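Local coordinates for protein 6-phosphogluconolactonase (PDB 6VYE) that probably catalyses the hydrolysis of 6-phosphogluconolactone to 6-phosphogluconate, the second step of the oxidative pentose phosphate pathway, at residues P45-L50 against V160-L165; D83-P88 against M200-W205; L166-D171 against C231-I236; L62-H67 against L103-P108. One frame throughout, in Å; residues are numbered along the deposited sequence.

Contact 1 of 4, residues P45-L50 against V160-L165; sequences PLSIAL and VFDIVL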
# COMPACT_ATOMS: atom_id res chain seq x y z
N PRO A 45 17.07 0.30 -8.33
CA PRO A 45 15.93 0.98 -7.72
C PRO A 45 15.29 0.12 -6.63
O PRO A 45 15.16 -1.09 -6.81
CB PRO A 45 14.93 1.17 -8.87
CG PRO A 45 15.26 0.03 -9.82
CD PRO A 45 16.75 -0.24 -9.66
N LEU A 46 14.88 0.77 -5.54
CA LEU A 46 14.13 0.11 -4.46
C LEU A 46 12.67 -0.02 -4.91
O LEU A 46 12.07 0.95 -5.46
CB LEU A 46 14.25 0.95 -3.18
CG LEU A 46 15.66 1.22 -2.66
CD1 LEU A 46 15.56 2.01 -1.38
CD2 LEU A 46 16.42 -0.07 -2.37
N SER A 47 12.07 -1.17 -4.59
CA SER A 47 10.66 -1.48 -4.92
C SER A 47 9.73 -0.73 -3.95
O SER A 47 9.86 -0.88 -2.74
CB SER A 47 10.44 -2.96 -4.95
OG SER A 47 10.92 -3.56 -3.77
N ILE A 48 8.82 0.08 -4.48
CA ILE A 48 7.74 0.70 -3.67
C ILE A 48 6.37 0.24 -4.21
O ILE A 48 6.16 0.27 -5.40
CB ILE A 48 7.88 2.22 -3.65
CG1 ILE A 48 6.87 2.83 -2.67
CG2 ILE A 48 7.77 2.82 -5.05
CD1 ILE A 48 7.21 4.21 -2.23
N ALA A 49 5.43 -0.10 -3.33
CA ALA A 49 4.04 -0.37 -3.71
C ALA A 49 3.22 0.84 -3.25
O ALA A 49 3.24 1.12 -2.01
CB ALA A 49 3.55 -1.66 -3.12
N LEU A 50 2.62 1.55 -4.22
CA LEU A 50 1.89 2.81 -4.00
C LEU A 50 0.46 2.50 -3.56
O LEU A 50 -0.07 1.50 -4.01
CB LEU A 50 1.87 3.63 -5.29
CG LEU A 50 3.22 4.01 -5.90
CD1 LEU A 50 3.02 4.85 -7.16
CD2 LEU A 50 4.04 4.78 -4.91
N VAL A 160 9.93 -9.57 -1.88
CA VAL A 160 10.22 -8.75 -0.68
C VAL A 160 10.30 -7.32 -1.17
O VAL A 160 11.24 -6.99 -1.88
CB VAL A 160 11.48 -9.24 0.05
CG1 VAL A 160 11.90 -8.31 1.17
CG2 VAL A 160 11.27 -10.64 0.60
N PHE A 161 9.24 -6.55 -0.94
CA PHE A 161 9.18 -5.10 -1.27
C PHE A 161 10.07 -4.33 -0.29
O PHE A 161 10.18 -4.70 0.89
CB PHE A 161 7.74 -4.61 -1.26
CG PHE A 161 6.99 -4.87 -2.55
CD1 PHE A 161 7.07 -3.98 -3.59
CD2 PHE A 161 6.22 -6.01 -2.71
CE1 PHE A 161 6.33 -4.19 -4.74
CE2 PHE A 161 5.51 -6.24 -3.87
CZ PHE A 161 5.62 -5.36 -4.91
N ASP A 162 10.80 -3.34 -0.80
CA ASP A 162 11.56 -2.40 0.04
C ASP A 162 10.56 -1.51 0.80
O ASP A 162 10.73 -1.35 2.01
CB ASP A 162 12.50 -1.56 -0.84
CG ASP A 162 13.62 -2.37 -1.42
OD1 ASP A 162 14.38 -3.01 -0.61
OD2 ASP A 162 13.69 -2.44 -2.67
N ILE A 163 9.56 -0.93 0.12
CA ILE A 163 8.60 -0.00 0.76
C ILE A 163 7.19 -0.45 0.41
O ILE A 163 6.91 -0.69 -0.79
CB ILE A 163 8.88 1.47 0.40
CG1 ILE A 163 10.35 1.83 0.59
CG2 ILE A 163 7.95 2.37 1.20
CD1 ILE A 163 10.70 3.25 0.27
N VAL A 164 6.31 -0.53 1.41
CA VAL A 164 4.86 -0.62 1.11
C VAL A 164 4.16 0.57 1.76
O VAL A 164 4.26 0.74 2.98
CB VAL A 164 4.28 -1.96 1.57
CG1 VAL A 164 2.76 -1.94 1.44
CG2 VAL A 164 4.89 -3.11 0.78
N LEU A 165 3.51 1.38 0.94
CA LEU A 165 2.68 2.52 1.40
C LEU A 165 1.22 2.12 1.54
O LEU A 165 0.64 1.66 0.56
CB LEU A 165 2.78 3.61 0.34
CG LEU A 165 3.85 4.64 0.55
CD1 LEU A 165 3.93 5.46 -0.74
CD2 LEU A 165 3.49 5.52 1.75
O HOH W 1 12.78 -5.07 -4.08
O HOH W 2 -0.03 -0.18 -1.22

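Contact 2 of 4, residues D83-P88 against M200-W205; sequences DERLVP and MSPKVW. With PO4 (phosphate ion), chain D.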
# COMPACT_ATOMS: atom_id res chain seq x y z
N ASP A 83 -2.62 -1.93 -4.69
CA ASP A 83 -3.91 -2.33 -5.27
C ASP A 83 -4.22 -1.46 -6.49
O ASP A 83 -3.58 -0.38 -6.71
CB ASP A 83 -5.05 -2.29 -4.24
CG ASP A 83 -5.47 -0.91 -3.79
OD1 ASP A 83 -4.60 0.01 -3.82
OD2 ASP A 83 -6.66 -0.77 -3.41
N GLU A 84 -5.18 -1.95 -7.26
CA GLU A 84 -5.70 -1.28 -8.46
C GLU A 84 -7.15 -1.70 -8.65
O GLU A 84 -7.44 -2.89 -8.49
CB GLU A 84 -4.88 -1.66 -9.70
CG GLU A 84 -5.28 -0.87 -10.93
CD GLU A 84 -5.23 0.65 -10.73
OE1 GLU A 84 -6.17 1.21 -10.07
OE2 GLU A 84 -4.24 1.25 -11.20
N ARG A 85 -7.99 -0.74 -9.03
CA ARG A 85 -9.39 -0.95 -9.47
C ARG A 85 -9.36 -1.47 -10.90
O ARG A 85 -8.58 -0.92 -11.70
CB ARG A 85 -10.17 0.36 -9.36
CG ARG A 85 -10.44 0.76 -7.92
CD ARG A 85 -9.22 1.37 -7.25
NE ARG A 85 -9.61 2.06 -6.03
CZ ARG A 85 -10.20 3.25 -5.98
NH1 ARG A 85 -10.47 3.93 -7.08
NH2 ARG A 85 -10.53 3.75 -4.81
N LEU A 86 -10.14 -2.50 -11.19
CA LEU A 86 -10.28 -3.04 -12.57
C LEU A 86 -11.28 -2.14 -13.30
O LEU A 86 -12.46 -2.51 -13.47
CB LEU A 86 -10.67 -4.51 -12.50
CG LEU A 86 -9.48 -5.39 -12.10
CD1 LEU A 86 -9.90 -6.74 -11.53
CD2 LEU A 86 -8.56 -5.56 -13.29
N VAL A 87 -10.78 -0.95 -13.62
CA VAL A 87 -11.41 0.09 -14.46
C VAL A 87 -10.36 0.50 -15.48
O VAL A 87 -9.18 0.13 -15.37
CB VAL A 87 -11.90 1.27 -13.61
CG1 VAL A 87 -12.99 0.85 -12.62
CG2 VAL A 87 -10.77 1.96 -12.87
N PRO A 88 -10.72 1.20 -16.57
CA PRO A 88 -9.73 1.60 -17.57
C PRO A 88 -8.58 2.38 -16.91
O PRO A 88 -8.80 3.06 -15.96
CB PRO A 88 -10.57 2.42 -18.56
CG PRO A 88 -11.93 1.80 -18.44
CD PRO A 88 -12.09 1.58 -16.95
N MET A 200 -18.47 0.73 1.19
CA MET A 200 -17.23 1.18 0.50
C MET A 200 -17.45 1.23 -1.02
O MET A 200 -18.05 0.29 -1.58
CB MET A 200 -16.05 0.27 0.84
CG MET A 200 -15.67 0.27 2.33
SD MET A 200 -15.02 1.87 2.95
CE MET A 200 -16.30 2.29 4.13
N SER A 201 -16.97 2.30 -1.64
CA SER A 201 -17.06 2.60 -3.10
C SER A 201 -15.68 3.03 -3.55
O SER A 201 -14.91 3.55 -2.75
CB SER A 201 -18.07 3.67 -3.37
OG SER A 201 -19.32 3.31 -2.82
N PRO A 202 -15.32 2.90 -4.84
CA PRO A 202 -16.23 2.37 -5.87
C PRO A 202 -16.41 0.85 -5.91
O PRO A 202 -15.48 0.10 -5.63
CB PRO A 202 -15.54 2.82 -7.17
CG PRO A 202 -14.06 2.82 -6.80
CD PRO A 202 -14.03 3.37 -5.39
N LYS A 203 -17.59 0.44 -6.36
CA LYS A 203 -18.05 -0.97 -6.43
C LYS A 203 -17.46 -1.64 -7.66
O LYS A 203 -18.21 -1.97 -8.60
CB LYS A 203 -19.58 -1.01 -6.49
CG LYS A 203 -20.24 -0.34 -5.30
CD LYS A 203 -19.83 -0.93 -3.99
CE LYS A 203 -20.72 -0.47 -2.85
NZ LYS A 203 -20.32 -1.10 -1.57
N VAL A 204 -16.14 -1.82 -7.64
CA VAL A 204 -15.37 -2.51 -8.71
C VAL A 204 -14.44 -3.53 -8.04
O VAL A 204 -14.03 -3.32 -6.87
CB VAL A 204 -14.59 -1.50 -9.58
CG1 VAL A 204 -15.54 -0.60 -10.37
CG2 VAL A 204 -13.63 -0.66 -8.75
N TRP A 205 -14.17 -4.60 -8.76
CA TRP A 205 -13.17 -5.62 -8.38
C TRP A 205 -11.80 -4.94 -8.26
O TRP A 205 -11.54 -3.94 -9.02
CB TRP A 205 -13.18 -6.74 -9.41
CG TRP A 205 -14.23 -7.77 -9.11
CD1 TRP A 205 -15.44 -7.94 -9.72
CD2 TRP A 205 -14.15 -8.76 -8.08
NE1 TRP A 205 -16.11 -8.98 -9.14
CE2 TRP A 205 -15.35 -9.51 -8.13
CE3 TRP A 205 -13.20 -9.09 -7.11
CZ2 TRP A 205 -15.62 -10.56 -7.25
CZ3 TRP A 205 -13.46 -10.13 -6.24
CH2 TRP A 205 -14.66 -10.85 -6.31
P PO4 D . -10.89 2.10 -1.24
O1 PO4 D . -9.94 0.86 -1.13
O2 PO4 D . -10.09 3.35 -1.09
O3 PO4 D . -11.93 2.10 -0.15
O4 PO4 D . -11.60 2.03 -2.59

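Contact 3 of 4, residues L166-D171 against C231-I236; sequences LGLGSD and CVLNGI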
# COMPACT_ATOMS: atom_id res chain seq x y z
N LEU A 166 0.61 2.36 2.68
CA LEU A 166 -0.78 1.95 2.92
C LEU A 166 -1.62 3.12 3.43
O LEU A 166 -1.06 4.04 4.08
CB LEU A 166 -0.75 0.80 3.93
CG LEU A 166 -0.04 -0.47 3.48
CD1 LEU A 166 -0.03 -1.46 4.61
CD2 LEU A 166 -0.66 -1.08 2.24
N GLY A 167 -2.92 3.11 3.16
CA GLY A 167 -3.87 4.05 3.80
C GLY A 167 -4.87 3.26 4.62
O GLY A 167 -5.10 2.11 4.25
N LEU A 168 -5.36 3.80 5.74
CA LEU A 168 -6.39 3.15 6.57
C LEU A 168 -7.76 3.68 6.15
O LEU A 168 -7.98 4.92 6.26
CB LEU A 168 -6.12 3.45 8.03
CG LEU A 168 -6.90 2.58 9.01
CD1 LEU A 168 -6.42 1.13 8.91
CD2 LEU A 168 -6.79 3.09 10.44
N GLY A 169 -8.66 2.78 5.72
CA GLY A 169 -10.03 3.17 5.37
C GLY A 169 -10.87 3.41 6.61
O GLY A 169 -10.43 3.00 7.73
N SER A 170 -12.07 3.99 6.42
CA SER A 170 -13.06 4.26 7.49
C SER A 170 -13.54 2.93 8.06
O SER A 170 -13.85 2.88 9.23
CB SER A 170 -14.23 5.08 6.97
OG SER A 170 -14.75 4.50 5.78
N ASP A 171 -13.53 1.88 7.24
CA ASP A 171 -13.87 0.50 7.68
C ASP A 171 -12.62 -0.24 8.18
O ASP A 171 -12.73 -1.47 8.40
CB ASP A 171 -14.50 -0.27 6.52
CG ASP A 171 -13.55 -0.59 5.37
OD1 ASP A 171 -12.48 0.05 5.26
OD2 ASP A 171 -13.90 -1.47 4.59
N CYS A 231 -11.41 4.53 16.12
CA CYS A 231 -11.84 3.19 16.58
C CYS A 231 -11.08 2.10 15.81
O CYS A 231 -10.47 1.23 16.45
CB CYS A 231 -13.35 3.06 16.45
SG CYS A 231 -13.94 1.47 17.07
N VAL A 232 -11.07 2.13 14.47
CA VAL A 232 -10.31 1.10 13.68
C VAL A 232 -8.81 1.21 13.98
O VAL A 232 -8.14 0.17 14.09
CB VAL A 232 -10.61 1.14 12.18
CG1 VAL A 232 -12.02 0.67 11.91
CG2 VAL A 232 -10.37 2.50 11.55
N LEU A 233 -8.26 2.40 14.16
CA LEU A 233 -6.80 2.50 14.47
C LEU A 233 -6.52 1.82 15.81
O LEU A 233 -5.57 1.03 15.90
CB LEU A 233 -6.35 3.95 14.49
CG LEU A 233 -4.87 4.14 14.79
CD1 LEU A 233 -3.98 3.48 13.72
CD2 LEU A 233 -4.56 5.63 14.95
N ASN A 234 -7.33 2.11 16.82
CA ASN A 234 -7.20 1.54 18.18
C ASN A 234 -7.25 -0.01 18.10
O ASN A 234 -6.59 -0.67 18.90
CB ASN A 234 -8.23 2.19 19.11
CG ASN A 234 -8.02 3.69 19.35
OD1 ASN A 234 -6.92 4.23 19.19
ND2 ASN A 234 -9.08 4.39 19.73
N GLY A 235 -7.99 -0.59 17.16
CA GLY A 235 -8.12 -2.05 17.05
C GLY A 235 -6.88 -2.69 16.45
O GLY A 235 -6.76 -3.89 16.62
N ILE A 236 -5.99 -1.91 15.81
CA ILE A 236 -4.64 -2.40 15.38
C ILE A 236 -3.68 -2.29 16.57
O ILE A 236 -2.91 -3.26 16.83
CB ILE A 236 -4.08 -1.65 14.15
CG1 ILE A 236 -5.06 -1.59 12.99
CG2 ILE A 236 -2.77 -2.28 13.71
CD1 ILE A 236 -4.66 -0.61 11.93

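Contact 4 of 4, residues L62-H67 against L103-P108; sequences LLHEEH and LLRDIP. Unlike the reference sequence in segment 103-108: Arg105 (reference His).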
# COMPACT_ATOMS: atom_id res chain seq x y z
N LEU A 62 4.32 16.00 -4.20
CA LEU A 62 5.47 16.48 -3.41
C LEU A 62 6.77 15.84 -3.93
O LEU A 62 7.70 16.60 -4.20
CB LEU A 62 5.19 16.19 -1.94
CG LEU A 62 6.21 16.72 -0.93
CD1 LEU A 62 6.55 18.20 -1.19
CD2 LEU A 62 5.66 16.54 0.47
N LEU A 63 6.81 14.51 -4.14
CA LEU A 63 8.00 13.79 -4.69
C LEU A 63 8.37 14.38 -6.05
O LEU A 63 9.59 14.54 -6.33
CB LEU A 63 7.71 12.28 -4.80
CG LEU A 63 7.67 11.51 -3.48
CD1 LEU A 63 7.04 10.13 -3.63
CD2 LEU A 63 9.05 11.38 -2.89
N HIS A 64 7.36 14.69 -6.87
CA HIS A 64 7.53 15.21 -8.25
C HIS A 64 8.14 16.61 -8.21
O HIS A 64 9.03 16.88 -9.02
CB HIS A 64 6.20 15.24 -9.01
CG HIS A 64 6.37 15.66 -10.43
ND1 HIS A 64 6.14 16.95 -10.86
CD2 HIS A 64 6.79 14.97 -11.52
CE1 HIS A 64 6.38 17.03 -12.16
NE2 HIS A 64 6.79 15.83 -12.59
N GLU A 65 7.67 17.47 -7.31
CA GLU A 65 8.13 18.88 -7.22
C GLU A 65 9.51 18.93 -6.55
O GLU A 65 10.30 19.79 -6.94
CB GLU A 65 7.16 19.77 -6.43
CG GLU A 65 5.66 19.64 -6.75
CD GLU A 65 5.19 19.50 -8.19
OE1 GLU A 65 4.01 19.02 -8.38
OE2 GLU A 65 5.97 19.85 -9.14
N GLU A 66 9.81 18.08 -5.57
CA GLU A 66 11.03 18.26 -4.74
C GLU A 66 12.08 17.17 -4.95
O GLU A 66 13.21 17.40 -4.53
CB GLU A 66 10.65 18.35 -3.27
CG GLU A 66 9.97 19.67 -2.97
CD GLU A 66 9.55 19.87 -1.54
OE1 GLU A 66 8.88 20.91 -1.28
OE2 GLU A 66 9.89 19.00 -0.71
N HIS A 67 11.75 16.03 -5.55
CA HIS A 67 12.68 14.88 -5.62
C HIS A 67 12.73 14.27 -7.02
O HIS A 67 13.13 13.10 -7.16
CB HIS A 67 12.37 13.90 -4.50
CG HIS A 67 12.56 14.48 -3.15
ND1 HIS A 67 13.81 14.75 -2.62
CD2 HIS A 67 11.67 14.87 -2.20
CE1 HIS A 67 13.67 15.27 -1.42
NE2 HIS A 67 12.39 15.32 -1.13
N LEU A 103 3.02 12.29 -10.77
CA LEU A 103 4.46 11.90 -10.67
C LEU A 103 4.90 11.02 -11.86
O LEU A 103 5.92 11.34 -12.44
CB LEU A 103 4.64 11.16 -9.35
CG LEU A 103 5.99 10.48 -9.14
CD1 LEU A 103 7.14 11.49 -9.18
CD2 LEU A 103 5.99 9.71 -7.83
N LEU A 104 4.21 9.92 -12.17
CA LEU A 104 4.83 8.82 -12.94
C LEU A 104 4.99 9.19 -14.42
O LEU A 104 5.78 8.51 -15.09
CB LEU A 104 4.04 7.53 -12.75
CG LEU A 104 3.99 7.02 -11.32
CD1 LEU A 104 3.26 5.68 -11.26
CD2 LEU A 104 5.38 6.86 -10.73
N ARG A 105 4.29 10.22 -14.90
CA ARG A 105 4.41 10.71 -16.30
C ARG A 105 5.87 11.09 -16.58
O ARG A 105 6.29 10.97 -17.71
CB ARG A 105 3.44 11.88 -16.55
CG ARG A 105 3.63 13.10 -15.67
CD ARG A 105 2.50 14.11 -15.85
NE ARG A 105 2.43 15.07 -14.73
CZ ARG A 105 3.17 16.17 -14.63
NH1 ARG A 105 3.99 16.52 -15.60
NH2 ARG A 105 3.06 16.95 -13.57
N ASP A 106 6.65 11.46 -15.56
CA ASP A 106 8.06 11.88 -15.73
C ASP A 106 9.06 10.82 -15.22
O ASP A 106 10.24 11.18 -15.05
CB ASP A 106 8.28 13.19 -14.99
CG ASP A 106 7.70 14.37 -15.77
OD1 ASP A 106 7.04 15.23 -15.16
OD2 ASP A 106 7.89 14.38 -16.97
N ILE A 107 8.65 9.58 -14.96
CA ILE A 107 9.54 8.48 -14.47
C ILE A 107 9.88 7.56 -15.64
O ILE A 107 9.02 7.23 -16.44
CB ILE A 107 8.87 7.71 -13.31
CG1 ILE A 107 8.59 8.65 -12.15
CG2 ILE A 107 9.69 6.49 -12.87
CD1 ILE A 107 9.80 9.41 -11.64
N PRO A 108 11.14 7.11 -15.80
CA PRO A 108 11.48 6.14 -16.84
C PRO A 108 10.54 4.92 -16.83
O PRO A 108 10.09 4.51 -15.75
CB PRO A 108 12.92 5.74 -16.50
CG PRO A 108 13.47 6.95 -15.77
CD PRO A 108 12.31 7.54 -15.01

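Contact 1 of 4, residues P45-L50 against V160-L165
Ser47 and Ala49 exchange three backbone hydrogen bonds with Ile163 and Leu165, making parallel neighbours of segments 46-50 and 163-165, which run 12° apart. Ile163 N donates to Ser47 O at 2.9 Å, and Ile163 O in turn receives Ala49 N. Ala49 O then takes Leu165 N at 3.0 Å, so the bonds pass in the zigzag of a parallel ladder. The CA of Ile48 also approaches Ile163 O in a CA-H...O contact.

Where the ladder begins, side chains take over from the backbone. The carboxylate of Asp162 reaches across to strand 46-50, and its OD2 accepts Ser47 N at 2.8 Å through the anti lone pair. The hydroxyl of Ser47, sitting between its own N and carbonyl carbon (chi1 51°), answers by accepting Asp162 N at OG, 3.0 Å away. Serine and aspartate thus clasp each other reciprocally. CD2 of Leu46 flanks the carboxylate, 3.6 Å from Asp162 OD2, while Arg218 forms a salt bridge with the other oxygen.

Apolar contacts divide between the two sheet faces. On one, CD1 of Ile48 meets CD1 of Leu165 at 3.8 Å, and CG1 of Ile48 lies against CB of Ile163. On the other, the Phe161 ring presents a face to the methyl of Ala49, with Phe161 CE1 4.1 Å from Ala49 CB.

Both strands are central in the Rossmann-like sheet: helix 54-66 covers the Leu50 and Leu165 side, helix 128-146 packs on Phe161, and strand 77-85 pairs with the far edge of strand 46-50.

Contact 2 of 4, residues D83-P88 against M200-W205
The side chain of Arg85 packs on two residues of the 200-205 loop, Val204 with its aliphatic stem and Pro202 with its guanidinium. CG2 of Val204 rests 3.6 Å from Arg85 CG, the two side chains crossing at about a right angle. Further out, the proline ring lies over one face of the guanidinium, its CD 3.6 Å from Arg85 NH2 and its CG displaced toward the rim of the group. A bend at chi2 (78°) turns the arginine chain toward the proline. Next to this pair, CG1 of Val87 touches CG1 of Val204 at 3.7 Å, and CD1 of Leu86 reaches CB of Trp205.

One nearly straight hydrogen bond fastens the main chains: Leu86 N to Trp205 O, 3.0 Å and 175° at the hydrogen. It continues the pairing of strand 77-85 with strand 206-209, the antiparallel side of an otherwise largely parallel Rossmann-like sheet, just as strand 77-85 gives way to an inverse gamma turn centred on Leu86.

Arg85 NH2 also donates to O4 of a phosphate ion, 3.0 Å away, which Arg206 and His173 bind as well. The ion probably came from the crystallisation liquor, but its place is consistent with a pocket for the phosphate of the substrate.

A second shell holds the arginine in position. Glu93 O accepts from its NH1, and Glu84 OE1 receives Arg85 N at 2.9 Å while its carboxylate is bonded by Asn95 N and Tyr96 N. On the loop side, Lys203 NZ closes back onto Met200 O and Pro198 O.

Contact 3 of 4, residues L166-D171 against C231-I236
Leu233 O accepts Ile236 N at 3.0 Å, a short-range bond in the helix whose Val232 and Ile236 point toward Leu168, with Leu233 touched at its CB. No hydrogen bond crosses between the helix and segment 166-171, and the interface is apolar. Leu168 works like a two-pronged fork: its CD2 reaches CG2 of Val232 at 3.8 Å and skims CB of Leu233, while CD1 meets CD1 of Ile236 at 3.9 Å. With CG turned opposite the backbone N (chi1 -166°), the leucine slides past Val232 and Ile236 in the reverse direction, so that its two methyls touch residues one helical turn apart.

Val232 spreads its other methyl over the loop that follows. CG1 lies 3.9 Å from Ser170 O, and CG2 approaches Gly169 O equally closely, so the valine packs against main chain as well as side chain. Beneath, Leu233 and Ile236 continue into the core against Phe259.

The CB of Asp171 points away from the helix, and its OD1 accepts His173 N. The loop runs on from the end of strand 163-167 with the sequence Gly-X-Gly-X-Asp-Gly-His, a pattern common to the glucosamine-6-phosphate isomerase/6-phosphogluconolactonase family, and it borders the phosphate-binding pocket.

Contact 4 of 4, residues L62-H67 against L103-P108
His64 of helix 54-66 and Asp106, in the turn after Leu104, form the one hydrogen bond across this contact. NE2 of His64 donates to Asp106 OD1 at 2.7 Å, with 164° at the hydrogen; the oxygen offers its anti lone pair and lies near the plane of the imidazole. The histidine CG lies opposite the backbone N (chi1 -176°), which carries the ring out toward Asp106. Ring and carboxylate are nearly coplanar. Across the ring, His64 ND1 makes a weak bond to Glu65 OE2 at 3.4 Å.

Charge also acts alongside. Arg105, which differs from the histidine of the reference sequence, places its guanidinium face over NE2 of His64, the two planes inclined at 49°. Its NH1 is 3.3 Å from Asp106 OD1 in a salt bridge of charges alone, since the oxygen lies well out of the guanidinium plane. Arg105 NE is held by Gln101 O.

The type I turn from Leu104 to Ile107, closed by Ile107 N to Leu104 O, follows helical residues 103-104 and brings Asp106 round to the histidine. Helix 54-66, together with the short helix 68-73, makes the crossover between the parallel neighbours 46-50 and 77-85.

Apolar packing lies deeper. CD1 of Leu103 abuts CB of His64 at 3.9 Å, and Leu103 CD2 comes within 4.3 Å of Leu63 CB. Leu71 of helix 68-73 touches both leucines, and Phe79 of the sheet backs Leu103.

Contact 1 is the buried core of the group, a parallel strand pair knit by backbone bonds, whereas the other three are only partly buried. Contacts 1 and 3 share strand 163-167: contact 1 uses its start, contact 3 its exit loop, where no hydrogen bond crosses and methyl groups carry the packing. Contact 2 lies beyond the other side of strand 46-50, combining one backbone bond with arginine and phosphate chemistry. It meets contact 3 through Met200, which packs on Ser170 and Asp171 beside the phosphate pocket. Contact 4, peripheral and set between helix 54-66 and the turn after Leu104, relies on a histidine-carboxylate bond with an arginine alongside; Leu50 touching Leu104 connects it to contact 1.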